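Glucuronan lyase A (Trichoderma reesei, PDB 2ZZJ) is an endo-beta-1,4-glucuronan lyase with a beta-jelly roll fold and a bound calcium ion, which probably cleaves beta-1,4-linked glucuronan within the chain by elimination. Local coordinates at residues I112-N116 with N117-S121. Numbering follows the deposited sequence.
Sequences IWIQN and NQLYS
Trp113 and Tyr120 face each other as a hydrogen-bonded antiparallel pair, joined by Trp113 N to Tyr120 O (3.0 Å) and by Tyr120 N to Trp113 O (2.8 Å). Gln115 and Gln118 form the next such pair and close a type II' turn with Asn116 and Asn117 at its two central positions. On the face that carries Trp113, Gln115 and Tyr120, CB of Tyr120 sits over the indole as a CH-pi contact, 3.5 Å from the centroid of the five-membered ring, while the two aromatic planes meet obliquely at 41°. Trp113 CG lies between its backbone N and carbonyl carbon (chi1 68°), which swings the indole across the neighbouring strand. This tight two-residue hairpin links strands 106-115 and 118-126 in one sheet of the beta-jelly roll, flanked by strands 86-95 and 135-145. Polar bonding continues along the same face: Trp113 NE1 donates in its ring plane, by a nearly straight bond, to Gln115 OE1 (2.8 Å), holding the amide over the Tyr120 ring, their planes 29° apart. A water bridges Gln115 NE2, by a weak bond, and Tyr120 OH. A leucine in place of Trp113 would probably leave Gln115 OE1 without its donor, free the amide to turn and uncover Tyr120 CB. Apolar packing occupies the other face, where Leu119 CD1 touches Ile112 CG2 at 3.7 Å and Ile114 CD1 at 4.1 Å, with Ile89 and Phe172 also against Leu119.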
loop_
_atom_site.group_PDB
_atom_site.type_symbol
_atom_site.label_atom_id
_atom_site.label_comp_id
_atom_site.label_asym_id
_atom_site.label_seq_id
_atom_site.Cartn_x
_atom_site.Cartn_y
_atom_site.Cartn_z
ATOM N N ILE A 112 0.458 1.276 -3.688
ATOM C CA ILE A 112 1.245 0.224 -4.301
ATOM C C ILE A 112 0.288 -0.863 -4.732
ATOM O O ILE A 112 -0.542 -1.310 -3.941
ATOM C CB ILE A 112 2.322 -0.349 -3.309
ATOM C CG1 ILE A 112 3.161 0.811 -2.717
ATOM C CG2 ILE A 112 3.165 -1.462 -4.036
ATOM C CD1 ILE A 112 4.295 0.424 -1.782
ATOM N N TRP A 113 0.388 -1.303 -5.988
ATOM C CA TRP A 113 -0.562 -2.289 -6.488
ATOM C C TRP A 113 0.034 -3.224 -7.519
ATOM O O TRP A 113 1.137 -2.984 -7.983
ATOM C CB TRP A 113 -1.849 -1.629 -7.007
ATOM C CG TRP A 113 -1.768 -0.774 -8.290
ATOM C CD1 TRP A 113 -2.186 -1.149 -9.554
ATOM C CD2 TRP A 113 -1.375 0.606 -8.401
ATOM N NE1 TRP A 113 -2.029 -0.105 -10.438
ATOM C CE2 TRP A 113 -1.538 0.980 -9.766
ATOM C CE3 TRP A 113 -0.893 1.567 -7.482
ATOM C CZ2 TRP A 113 -1.249 2.270 -10.232
ATOM C CZ3 TRP A 113 -0.578 2.854 -7.951
ATOM C CH2 TRP A 113 -0.764 3.183 -9.332
ATOM N N ILE A 114 -0.696 -4.311 -7.780
ATOM C CA ILE A 114 -0.402 -5.270 -8.877
ATOM C C ILE A 114 -1.332 -4.970 -10.044
ATOM O O ILE A 114 -2.534 -4.856 -9.851
ATOM C CB ILE A 114 -0.660 -6.766 -8.422
ATOM C CG1 ILE A 114 0.053 -7.092 -7.098
ATOM C CG2 ILE A 114 -0.154 -7.754 -9.472
ATOM C CD1 ILE A 114 1.555 -6.964 -7.159
ATOM N N GLN A 115 -0.784 -4.846 -11.258
ATOM C CA GLN A 115 -1.580 -4.721 -12.479
ATOM C C GLN A 115 -0.947 -5.713 -13.449
ATOM O O GLN A 115 0.240 -5.649 -13.680
ATOM C CB GLN A 115 -1.472 -3.273 -12.999
ATOM C CG GLN A 115 -2.590 -2.784 -13.870
ATOM C CD GLN A 115 -2.552 -1.268 -14.100
ATOM O OE1 GLN A 115 -2.663 -0.468 -13.169
ATOM N NE2 GLN A 115 -2.440 -0.870 -15.368
ATOM N N ASN A 116 -1.713 -6.657 -13.968
ATOM C CA ASN A 116 -1.102 -7.802 -14.678
ATOM C C ASN A 116 -0.072 -8.435 -13.744
ATOM O O ASN A 116 -0.388 -8.649 -12.567
ATOM C CB ASN A 116 -0.484 -7.334 -16.009
ATOM C CG ASN A 116 -1.560 -6.848 -17.006
ATOM O OD1 ASN A 116 -2.446 -7.619 -17.367
ATOM N ND2 ASN A 116 -1.472 -5.588 -17.447
ATOM N N ASN A 117 1.158 -8.684 -14.209
ATOM C CA ASN A 117 2.168 -9.256 -13.297
ATOM C C ASN A 117 3.202 -8.228 -12.847
ATOM O O ASN A 117 4.341 -8.561 -12.526
ATOM C CB ASN A 117 2.855 -10.490 -13.906
ATOM C CG ASN A 117 3.722 -10.145 -15.084
ATOM O OD1 ASN A 117 3.609 -9.065 -15.661
ATOM N ND2 ASN A 117 4.609 -11.072 -15.453
ATOM N N GLN A 118 2.792 -6.976 -12.806
ATOM C CA GLN A 118 3.734 -5.899 -12.566
ATOM C C GLN A 118 3.372 -5.121 -11.305
ATOM O O GLN A 118 2.193 -4.857 -11.075
ATOM C CB GLN A 118 3.705 -4.964 -13.769
ATOM C CG GLN A 118 4.217 -5.627 -15.064
ATOM C CD GLN A 118 5.716 -5.883 -14.980
ATOM O OE1 GLN A 118 6.193 -6.989 -15.253
ATOM N NE2 GLN A 118 6.443 -4.892 -14.516
ATOM N N LEU A 119 4.390 -4.770 -10.513
ATOM C CA LEU A 119 4.239 -3.809 -9.407
ATOM C C LEU A 119 4.165 -2.390 -9.940
ATOM O O LEU A 119 5.076 -1.947 -10.662
ATOM C CB LEU A 119 5.430 -3.868 -8.475
ATOM C CG LEU A 119 5.300 -3.264 -7.070
ATOM C CD1 LEU A 119 4.420 -4.150 -6.223
ATOM C CD2 LEU A 119 6.674 -3.095 -6.425
ATOM N N TYR A 120 3.109 -1.683 -9.561
ATOM C CA TYR A 120 2.945 -0.269 -9.865
ATOM C C TYR A 120 2.989 0.573 -8.588
ATOM O O TYR A 120 2.574 0.108 -7.523
ATOM C CB TYR A 120 1.547 -0.059 -10.437
ATOM C CG TYR A 120 1.395 -0.307 -11.919
ATOM C CD1 TYR A 120 0.799 0.665 -12.728
ATOM C CD2 TYR A 120 1.815 -1.510 -12.498
ATOM C CE1 TYR A 120 0.638 0.464 -14.097
ATOM C CE2 TYR A 120 1.646 -1.726 -13.888
ATOM C CZ TYR A 120 1.056 -0.725 -14.661
ATOM O OH TYR A 120 0.883 -0.928 -16.031
ATOM N N SER A 121 3.408 1.835 -8.690
ATOM C CA SER A 121 3.184 2.752 -7.574
ATOM C C SER A 121 2.884 4.122 -8.119
ATOM O O SER A 121 2.808 4.294 -9.344
ATOM C CB SER A 121 4.352 2.781 -6.569
ATOM O OG SER A 121 3.954 3.469 -5.375
HETATM O O HOH W 1 -1.125 1.015 -17.371
#